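Local coordinates for 14L protein (Yaba-like disease virus, PDB 4EKX) that probably binds host interleukin-18 as a viral IL-18-binding protein with an immunoglobulin-like fold, which would blunt the cytokine's signalling, at residues V20-G25 with R72-L77; S33-I38 with L89-I94. The protein carries 2 engineered substitutions. All blocks are in the same frame, centred on the assembly; numbering follows the deposited sequence.

Contact 1: residues V20-G25 with R72-L77; sequences VLECRG and RADLIL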
ATOM      1  N   VAL D  20       0.699  12.165  -0.501  1.00 31.65           N
ATOM      2  CA  VAL D  20      -0.006  11.175  -1.312  1.00 31.61           C
ATOM      3  C   VAL D  20      -1.353  10.843  -0.691  1.00 30.29           C
ATOM      4  O   VAL D  20      -1.421  10.509   0.491  1.00 32.96           O
ATOM      5  CB  VAL D  20       0.795   9.862  -1.422  1.00 35.73           C
ATOM      6  CG1 VAL D  20       0.019   8.836  -2.256  1.00 37.30           C
ATOM      7  CG2 VAL D  20       2.170  10.124  -2.021  1.00 40.90           C
ATOM      8  N   LEU D  21      -2.413  10.972  -1.488  1.00 33.22           N
ATOM      9  CA  LEU D  21      -3.745  10.533  -1.090  1.00 29.75           C
ATOM     10  C   LEU D  21      -4.037   9.276  -1.864  1.00 30.52           C
ATOM     11  O   LEU D  21      -3.802   9.218  -3.072  1.00 38.22           O
ATOM     12  CB  LEU D  21      -4.803  11.583  -1.427  1.00 30.47           C
ATOM     13  CG  LEU D  21      -4.386  13.041  -1.130  1.00 34.35           C
ATOM     14  CD1 LEU D  21      -5.554  13.979  -1.406  1.00 38.03           C
ATOM     15  CD2 LEU D  21      -3.893  13.193   0.307  1.00 40.68           C
ATOM     16  N   GLU D  22      -4.557   8.273  -1.165  1.00 30.16           N
ATOM     17  CA  GLU D  22      -4.840   6.987  -1.782  1.00 26.56           C
ATOM     18  C   GLU D  22      -6.334   6.800  -1.877  1.00 32.34           C
ATOM     19  O   GLU D  22      -7.036   6.763  -0.864  1.00 32.61           O
ATOM     20  CB  GLU D  22      -4.244   5.855  -0.944  1.00 29.48           C
ATOM     21  CG  GLU D  22      -2.770   6.071  -0.598  1.00 30.92           C
ATOM     22  CD  GLU D  22      -2.318   5.200   0.570  1.00 31.70           C
ATOM     23  OE1 GLU D  22      -3.188   4.713   1.317  1.00 34.36           O
ATOM     24  OE2 GLU D  22      -1.090   5.034   0.746  1.00 37.67           O
ATOM     25  N   CYS D  23      -6.819   6.682  -3.103  1.00 29.11           N
ATOM     26  CA  CYS D  23      -8.219   6.370  -3.280  1.00 29.47           C
ATOM     27  C   CYS D  23      -8.390   4.929  -3.736  1.00 30.72           C
ATOM     28  O   CYS D  23      -7.783   4.500  -4.715  1.00 34.80           O
ATOM     29  CB  CYS D  23      -8.869   7.322  -4.267  1.00 25.78           C
ATOM     30  SG  CYS D  23     -10.642   6.856  -4.511  1.00 35.85           S
ATOM     31  N   ARG D  24      -9.210   4.183  -3.003  1.00 31.22           N
ATOM     32  CA  ARG D  24      -9.506   2.802  -3.346  1.00 32.70           C
ATOM     33  C   ARG D  24     -11.002   2.631  -3.483  1.00 34.56           C
ATOM     34  O   ARG D  24     -11.771   3.110  -2.649  1.00 35.76           O
ATOM     35  CB  ARG D  24      -8.991   1.844  -2.263  1.00 33.95           C
ATOM     36  CG  ARG D  24      -7.477   1.862  -2.087  1.00 32.00           C
ATOM     37  CD  ARG D  24      -7.066   0.954  -0.946  1.00 32.87           C
ATOM     38  NE  ARG D  24      -5.618   0.899  -0.762  1.00 33.93           N
ATOM     39  CZ  ARG D  24      -4.934   1.704   0.044  1.00 35.62           C
ATOM     40  NH1 ARG D  24      -5.562   2.632   0.763  1.00 34.00           N
ATOM     41  NH2 ARG D  24      -3.619   1.563   0.152  1.00 39.38           N
ATOM     42  N   GLY D  25     -11.412   1.936  -4.535  1.00 32.68           N
ATOM     43  CA  GLY D  25     -12.803   1.572  -4.678  1.00 32.69           C
ATOM     44  C   GLY D  25     -13.013   0.108  -4.332  1.00 39.81           C
ATOM     45  O   GLY D  25     -12.075  -0.689  -4.306  1.00 38.85           O
ATOM     46  N   ARG D  72      -7.657   1.416  -7.716  1.00 31.51           N
ATOM     47  CA  ARG D  72      -6.927   2.385  -6.898  1.00 30.15           C
ATOM     48  C   ARG D  72      -6.397   3.545  -7.739  1.00 29.02           C
ATOM     49  O   ARG D  72      -5.921   3.347  -8.855  1.00 33.81           O
ATOM     50  CB  ARG D  72      -5.761   1.703  -6.175  1.00 28.03           C
ATOM     51  CG  ARG D  72      -4.973   2.641  -5.255  1.00 30.77           C
ATOM     52  CD  ARG D  72      -3.926   1.883  -4.448  1.00 36.65           C
ATOM     53  NE  ARG D  72      -3.006   2.798  -3.771  1.00 33.20           N
ATOM     54  CZ  ARG D  72      -2.054   2.414  -2.930  1.00 37.21           C
ATOM     55  NH1 ARG D  72      -1.899   1.129  -2.632  1.00 45.26           N
ATOM     56  NH2 ARG D  72      -1.259   3.321  -2.376  1.00 36.49           N
ATOM     57  N   ALA D  73      -6.491   4.753  -7.195  1.00 26.66           N
ATOM     58  CA  ALA D  73      -5.827   5.898  -7.805  1.00 26.17           C
ATOM     59  C   ALA D  73      -5.198   6.722  -6.706  1.00 22.89           C
ATOM     60  O   ALA D  73      -5.886   7.125  -5.767  1.00 28.96           O
ATOM     61  CB  ALA D  73      -6.814   6.741  -8.616  1.00 26.51           C
ATOM     62  N   ASP D  74      -3.897   6.969  -6.817  1.00 30.20           N
ATOM     63  CA  ASP D  74      -3.232   7.869  -5.875  1.00 28.82           C
ATOM     64  C   ASP D  74      -3.115   9.272  -6.483  1.00 31.19           C
ATOM     65  O   ASP D  74      -2.860   9.436  -7.690  1.00 32.50           O
ATOM     66  CB  ASP D  74      -1.840   7.361  -5.481  1.00 32.05           C
ATOM     67  CG  ASP D  74      -1.882   6.074  -4.655  1.00 35.93           C
ATOM     68  OD1 ASP D  74      -2.975   5.650  -4.218  1.00 31.84           O
ATOM     69  OD2 ASP D  74      -0.799   5.492  -4.433  1.00 37.94           O
ATOM     70  N   LEU D  75      -3.297  10.276  -5.634  1.00 31.75           N
ATOM     71  CA  LEU D  75      -3.109  11.662  -6.042  1.00 28.85           C
ATOM     72  C   LEU D  75      -1.909  12.205  -5.267  1.00 33.06           C
ATOM     73  O   LEU D  75      -1.851  12.108  -4.036  1.00 34.28           O
ATOM     74  CB  LEU D  75      -4.373  12.477  -5.762  1.00 29.48           C
ATOM     75  CG  LEU D  75      -4.364  13.939  -6.229  1.00 32.23           C
ATOM     76  CD1 LEU D  75      -4.370  14.030  -7.758  1.00 33.30           C
ATOM     77  CD2 LEU D  75      -5.563  14.675  -5.643  1.00 42.55           C
ATOM     78  N   ILE D  76      -0.938  12.735  -6.000  1.00 35.10           N
ATOM     79  CA  ILE D  76       0.311  13.182  -5.398  1.00 33.82           C
ATOM     80  C   ILE D  76       0.392  14.692  -5.523  1.00 33.25           C
ATOM     81  O   ILE D  76       0.269  15.234  -6.623  1.00 37.55           O
ATOM     82  CB  ILE D  76       1.551  12.550  -6.077  1.00 41.08           C
ATOM     83  CG1 ILE D  76       1.505  11.027  -5.986  1.00 42.09           C
ATOM     84  CG2 ILE D  76       2.845  13.074  -5.450  1.00 40.07           C
ATOM     85  CD1 ILE D  76       0.851  10.374  -7.165  1.00 45.10           C
ATOM     86  N   LEU D  77       0.568  15.359  -4.385  1.00 39.39           N
ATOM     87  CA  LEU D  77       0.656  16.812  -4.343  1.00 39.87           C
ATOM     88  C   LEU D  77       2.078  17.207  -4.011  1.00 38.04           C
ATOM     89  O   LEU D  77       2.676  16.697  -3.057  1.00 40.97           O
ATOM     90  CB  LEU D  77      -0.268  17.395  -3.270  1.00 38.09           C
ATOM     91  CG  LEU D  77      -1.770  17.448  -3.551  1.00 44.27           C
ATOM     92  CD1 LEU D  77      -2.336  16.049  -3.697  1.00 39.90           C
ATOM     93  CD2 LEU D  77      -2.483  18.203  -2.437  1.00 43.61           C
TER
HETATM   94  O   HOH W   1      -4.127  -1.237  -2.588  1.00 44.42           O
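Arg24 and Arg72 lie side by side and point the same way from neighbouring antiparallel strands, above the non-hydrogen-bonded pair that their backbones form. Arg24 NH2 stands over the rim of one face of the Arg72 guanidinium, 3.3 Å from Arg72 NH1, and with the planes 54° apart the groups are not stacked. Two carboxylates on the same face of the sheet hold this pair. Arg72 leaves the backbone with CG anti to N (chi1 -178°) and stays extended, which carries its head along its own strand to Asp74. There NE gives a nearly straight hydrogen bond (170°) to Asp74 OD1, 2.9 Å away and on the syn side, while the bond from NH2 to OD2 is weak. Across the strands the Arg72 NH2 end reaches Glu22 OE2 in a long salt bridge of 3.6 Å. Arg24 NH1 meets Glu22 OE1 at 3.2 Å, from above the carboxylate plane. A water accepts from both Arg24 NE and Arg72 NH1 and so bridges the two arginines. Further along this face Val20 CG2 runs beside Ile76 CG1 at 4.1 Å.

Backbone bonds pair Leu21 with Leu75 and Cys23 with Ala73, whose side chains occupy the opposite face. At the apolar end Leu21 CD1 meets Leu75 CD2 at 4.3 Å.

Glu22 and Arg24 also form reciprocal salt bridges with Arg24 and Glu22 of the second subunit, and the two Glu22 OE1 atoms come close there; Asp74 OD2 is hydrogen-bonded to Tyr59 OH. Glu22, Arg24, Arg72 and Asp74 thus form a salt-bridge network: Arg72 has Asp74 and, at longer range, Glu22, whereas Arg24 has Glu22 of both subunits. The carboxylates probably offset the closeness of the guanidinium groups, and the arginines that of the two glutamates.

Contact 2: residues S33-I38 with L89-I94; sequences SYVYWI and LTCVLI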
ATOM      1  N   SER D  33     -14.803  -1.561 -13.235  1.00 34.08           N
ATOM      2  CA  SER D  33     -14.829  -0.584 -12.159  1.00 32.21           C
ATOM      3  C   SER D  33     -13.498   0.117 -12.083  1.00 32.33           C
ATOM      4  O   SER D  33     -12.455  -0.479 -12.314  1.00 34.48           O
ATOM      5  CB  SER D  33     -15.156  -1.235 -10.815  1.00 39.83           C
ATOM      6  OG  SER D  33     -14.243  -2.274 -10.538  1.00 44.00           O
ATOM      7  N   TYR D  34     -13.546   1.401 -11.786  1.00 29.81           N
ATOM      8  CA  TYR D  34     -12.316   2.159 -11.699  1.00 28.18           C
ATOM      9  C   TYR D  34     -12.529   3.383 -10.837  1.00 26.05           C
ATOM     10  O   TYR D  34     -13.662   3.803 -10.635  1.00 30.55           O
ATOM     11  CB  TYR D  34     -11.791   2.519 -13.103  1.00 30.33           C
ATOM     12  CG  TYR D  34     -12.798   3.055 -14.106  1.00 36.64           C
ATOM     13  CD1 TYR D  34     -13.655   2.199 -14.796  1.00 42.72           C
ATOM     14  CD2 TYR D  34     -12.843   4.422 -14.423  1.00 38.39           C
ATOM     15  CE1 TYR D  34     -14.549   2.690 -15.732  1.00 42.13           C
ATOM     16  CE2 TYR D  34     -13.734   4.915 -15.360  1.00 34.81           C
ATOM     17  CZ  TYR D  34     -14.587   4.050 -16.010  1.00 43.46           C
ATOM     18  OH  TYR D  34     -15.469   4.545 -16.945  1.00 44.58           O
ATOM     19  N   VAL D  35     -11.437   3.937 -10.315  1.00 25.97           N
ATOM     20  CA  VAL D  35     -11.498   5.179  -9.556  1.00 29.41           C
ATOM     21  C   VAL D  35     -10.539   6.216 -10.136  1.00 27.61           C
ATOM     22  O   VAL D  35      -9.550   5.883 -10.787  1.00 26.73           O
ATOM     23  CB  VAL D  35     -11.185   4.970  -8.056  1.00 26.05           C
ATOM     24  CG1 VAL D  35     -12.256   4.083  -7.393  1.00 26.33           C
ATOM     25  CG2 VAL D  35      -9.788   4.368  -7.871  1.00 29.56           C
ATOM     26  N   TYR D  36     -10.860   7.484  -9.922  1.00 26.17           N
ATOM     27  CA  TYR D  36      -9.947   8.566 -10.310  1.00 27.87           C
ATOM     28  C   TYR D  36     -10.334   9.834  -9.596  1.00 28.83           C
ATOM     29  O   TYR D  36     -11.398   9.918  -8.972  1.00 28.55           O
ATOM     30  CB  TYR D  36      -9.986   8.814 -11.814  1.00 26.51           C
ATOM     31  CG  TYR D  36     -11.363   9.167 -12.319  1.00 29.10           C
ATOM     32  CD1 TYR D  36     -12.293   8.163 -12.630  1.00 25.34           C
ATOM     33  CD2 TYR D  36     -11.744  10.501 -12.492  1.00 29.95           C
ATOM     34  CE1 TYR D  36     -13.562   8.484 -13.100  1.00 28.22           C
ATOM     35  CE2 TYR D  36     -13.015  10.823 -12.955  1.00 30.54           C
ATOM     36  CZ  TYR D  36     -13.920   9.809 -13.259  1.00 31.45           C
ATOM     37  OH  TYR D  36     -15.186  10.103 -13.725  1.00 32.21           O
ATOM     38  N   TRP D  37      -9.470  10.834  -9.722  1.00 28.02           N
ATOM     39  CA  TRP D  37      -9.633  12.069  -8.986  1.00 28.72           C
ATOM     40  C   TRP D  37     -10.225  13.203  -9.835  1.00 28.06           C
ATOM     41  O   TRP D  37      -9.992  13.284 -11.048  1.00 29.38           O
ATOM     42  CB  TRP D  37      -8.274  12.489  -8.404  1.00 24.76           C
ATOM     43  CG  TRP D  37      -7.822  11.581  -7.271  1.00 28.50           C
ATOM     44  CD1 TRP D  37      -7.092  10.424  -7.371  1.00 26.84           C
ATOM     45  CD2 TRP D  37      -8.106  11.759  -5.888  1.00 26.34           C
ATOM     46  NE1 TRP D  37      -6.896   9.873  -6.116  1.00 26.58           N
ATOM     47  CE2 TRP D  37      -7.514  10.673  -5.189  1.00 23.89           C
ATOM     48  CE3 TRP D  37      -8.807  12.730  -5.160  1.00 26.79           C
ATOM     49  CZ2 TRP D  37      -7.572  10.560  -3.801  1.00 28.65           C
ATOM     50  CZ3 TRP D  37      -8.881  12.603  -3.782  1.00 31.08           C
ATOM     51  CH2 TRP D  37      -8.267  11.522  -3.117  1.00 30.94           C
ATOM     52  N   ILE D  38     -11.010  14.053  -9.172  1.00 26.08           N
ATOM     53  CA  ILE D  38     -11.492  15.310  -9.738  1.00 29.65           C
ATOM     54  C   ILE D  38     -11.082  16.414  -8.769  1.00 33.35           C
ATOM     55  O   ILE D  38     -11.337  16.322  -7.562  1.00 33.30           O
ATOM     56  CB  ILE D  38     -13.023  15.311  -9.928  1.00 33.65           C
ATOM     57  CG1 ILE D  38     -13.426  14.241 -10.956  1.00 30.31           C
ATOM     58  CG2 ILE D  38     -13.509  16.710 -10.357  1.00 37.91           C
ATOM     59  CD1 ILE D  38     -14.945  14.139 -11.222  1.00 32.59           C
ATOM     60  N   LEU D  89     -11.061  17.954  -2.875  1.00 35.79           N
ATOM     61  CA  LEU D  89     -10.539  16.907  -3.740  1.00 32.08           C
ATOM     62  C   LEU D  89     -11.458  15.682  -3.698  1.00 32.65           C
ATOM     63  O   LEU D  89     -11.724  15.129  -2.632  1.00 34.83           O
ATOM     64  CB  LEU D  89      -9.118  16.525  -3.315  1.00 33.10           C
ATOM     65  CG  LEU D  89      -8.146  17.707  -3.151  1.00 35.05           C
ATOM     66  CD1 LEU D  89      -6.820  17.236  -2.556  1.00 36.84           C
ATOM     67  CD2 LEU D  89      -7.912  18.413  -4.472  1.00 33.17           C
ATOM     68  N   THR D  90     -11.944  15.270  -4.858  1.00 30.71           N
ATOM     69  CA  THR D  90     -12.926  14.190  -4.914  1.00 30.09           C
ATOM     70  C   THR D  90     -12.384  12.941  -5.587  1.00 27.93           C
ATOM     71  O   THR D  90     -11.794  13.014  -6.661  1.00 29.36           O
ATOM     72  CB  THR D  90     -14.188  14.652  -5.668  1.00 30.40           C
ATOM     73  OG1 THR D  90     -14.781  15.751  -4.968  1.00 32.38           O
ATOM     74  CG2 THR D  90     -15.207  13.511  -5.792  1.00 31.71           C
ATOM     75  N   CYS D  91     -12.577  11.786  -4.954  1.00 27.09           N
ATOM     76  CA  CYS D  91     -12.356  10.526  -5.663  1.00 29.06           C
ATOM     77  C   CYS D  91     -13.676   9.870  -6.065  1.00 29.46           C
ATOM     78  O   CYS D  91     -14.613   9.787  -5.275  1.00 30.74           O
ATOM     79  CB  CYS D  91     -11.477   9.540  -4.895  1.00 38.69           C
ATOM     80  SG  CYS D  91     -11.057   8.114  -5.972  1.00 37.84           S
ATOM     81  N   VAL D  92     -13.729   9.413  -7.308  1.00 27.12           N
ATOM     82  CA  VAL D  92     -14.962   8.908  -7.893  1.00 28.25           C
ATOM     83  C   VAL D  92     -14.798   7.437  -8.218  1.00 30.26           C
ATOM     84  O   VAL D  92     -13.790   7.037  -8.790  1.00 29.91           O
ATOM     85  CB  VAL D  92     -15.308   9.649  -9.195  1.00 27.83           C
ATOM     86  CG1 VAL D  92     -16.687   9.195  -9.736  1.00 31.19           C
ATOM     87  CG2 VAL D  92     -15.267  11.159  -8.977  1.00 38.50           C
ATOM     88  N   LEU D  93     -15.796   6.642  -7.850  1.00 29.02           N
ATOM     89  CA  LEU D  93     -15.885   5.265  -8.317  1.00 33.31           C
ATOM     90  C   LEU D  93     -16.850   5.194  -9.489  1.00 30.21           C
ATOM     91  O   LEU D  93     -18.000   5.613  -9.382  1.00 30.72           O
ATOM     92  CB  LEU D  93     -16.371   4.333  -7.199  1.00 30.55           C
ATOM     93  CG  LEU D  93     -16.812   2.944  -7.689  1.00 34.48           C
ATOM     94  CD1 LEU D  93     -15.617   2.129  -8.163  1.00 31.64           C
ATOM     95  CD2 LEU D  93     -17.577   2.189  -6.598  1.00 36.68           C
ATOM     96  N   ILE D  94     -16.367   4.673 -10.609  1.00 26.78           N
ATOM     97  CA  ILE D  94     -17.209   4.438 -11.777  1.00 27.45           C
ATOM     98  C   ILE D  94     -17.355   2.944 -11.998  1.00 28.02           C
ATOM     99  O   ILE D  94     -16.377   2.218 -11.966  1.00 30.26           O
ATOM    100  CB  ILE D  94     -16.606   5.080 -13.054  1.00 30.40           C
ATOM    101  CG1 ILE D  94     -16.495   6.593 -12.887  1.00 34.26           C
ATOM    102  CG2 ILE D  94     -17.469   4.751 -14.274  1.00 30.34           C
ATOM    103  CD1 ILE D  94     -17.819   7.284 -12.654  1.00 39.23           C
TER
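The pairing of Tyr34, Tyr36 and Ile38 with Ile94, Val92 and Thr90 is a regular antiparallel strand contact at the middle of one sheet of the fold, between strands 34-39 and 89-94. Six backbone hydrogen bonds demonstrate the register, for instance Ile94 N to Tyr34 O at 2.8 Å and Ile38 N to Thr90 O at 2.8 Å. On the inward face, Trp37 lays its indole over Cys91: Cys91 CB sits 3.9 Å from the centroid of the six-membered ring and only 1° off its normal, and Cys91 SG lies 4.5 Å from the centroid of the five-membered ring, also over the face. Leu89 CB approaches Trp37 CZ3 at 4.0 Å, obliquely. With Cys91 SG disulfide-bonded to Cys23 of the other sheet and the indole face packed on Cys91, this is the cysteine-cysteine-tryptophan pin of an immunoglobulin-like sandwich. Trp37 NE1 adds a second tie to that sheet by donating to Ala73 O.

The other face is built from aromatic rings against branched side chains. Tyr34 and Tyr36 both place CG between the backbone N and the carbonyl carbon (chi1 46° and 58°), the crowded position, and this swings their rings over the neighbouring strand. Ile94 CB then rests over the Tyr34 face, 3.9 Å from the centroid, while its CG1 meets Tyr36 at the ring edge, 3.5 Å from CE1. Val92 CB lies over a face of Tyr36, and Val92 CG2 reaches Ile38 CD1 at 3.7 Å. Both tyrosine hydroxyls hydrogen-bond to the backbone of the chain of another protein, which also packs on Ile38 and Ile94.

Contacts 1 and 2 belong to the two facing antiparallel sheets of one sandwich, their centres 9 Å apart. Contact 1 joins strands 18-26 and 72-78 of one sheet; contact 2 joins 34-39 and 89-94 of the other. Their segments alternate along the chain (20-25, 33-38, 72-77, 89-94), so the chain passes from sheet to sheet. Among the links across the core are the disulfide, as the covalent tie, and Val35 CG2 packed against the backbone of Arg72 and Ala73. The outward faces differ in use: that of contact 1 takes part in pairing with the second subunit, whereas that of contact 2, which meets another protein, is consistent with the cytokine-binding side.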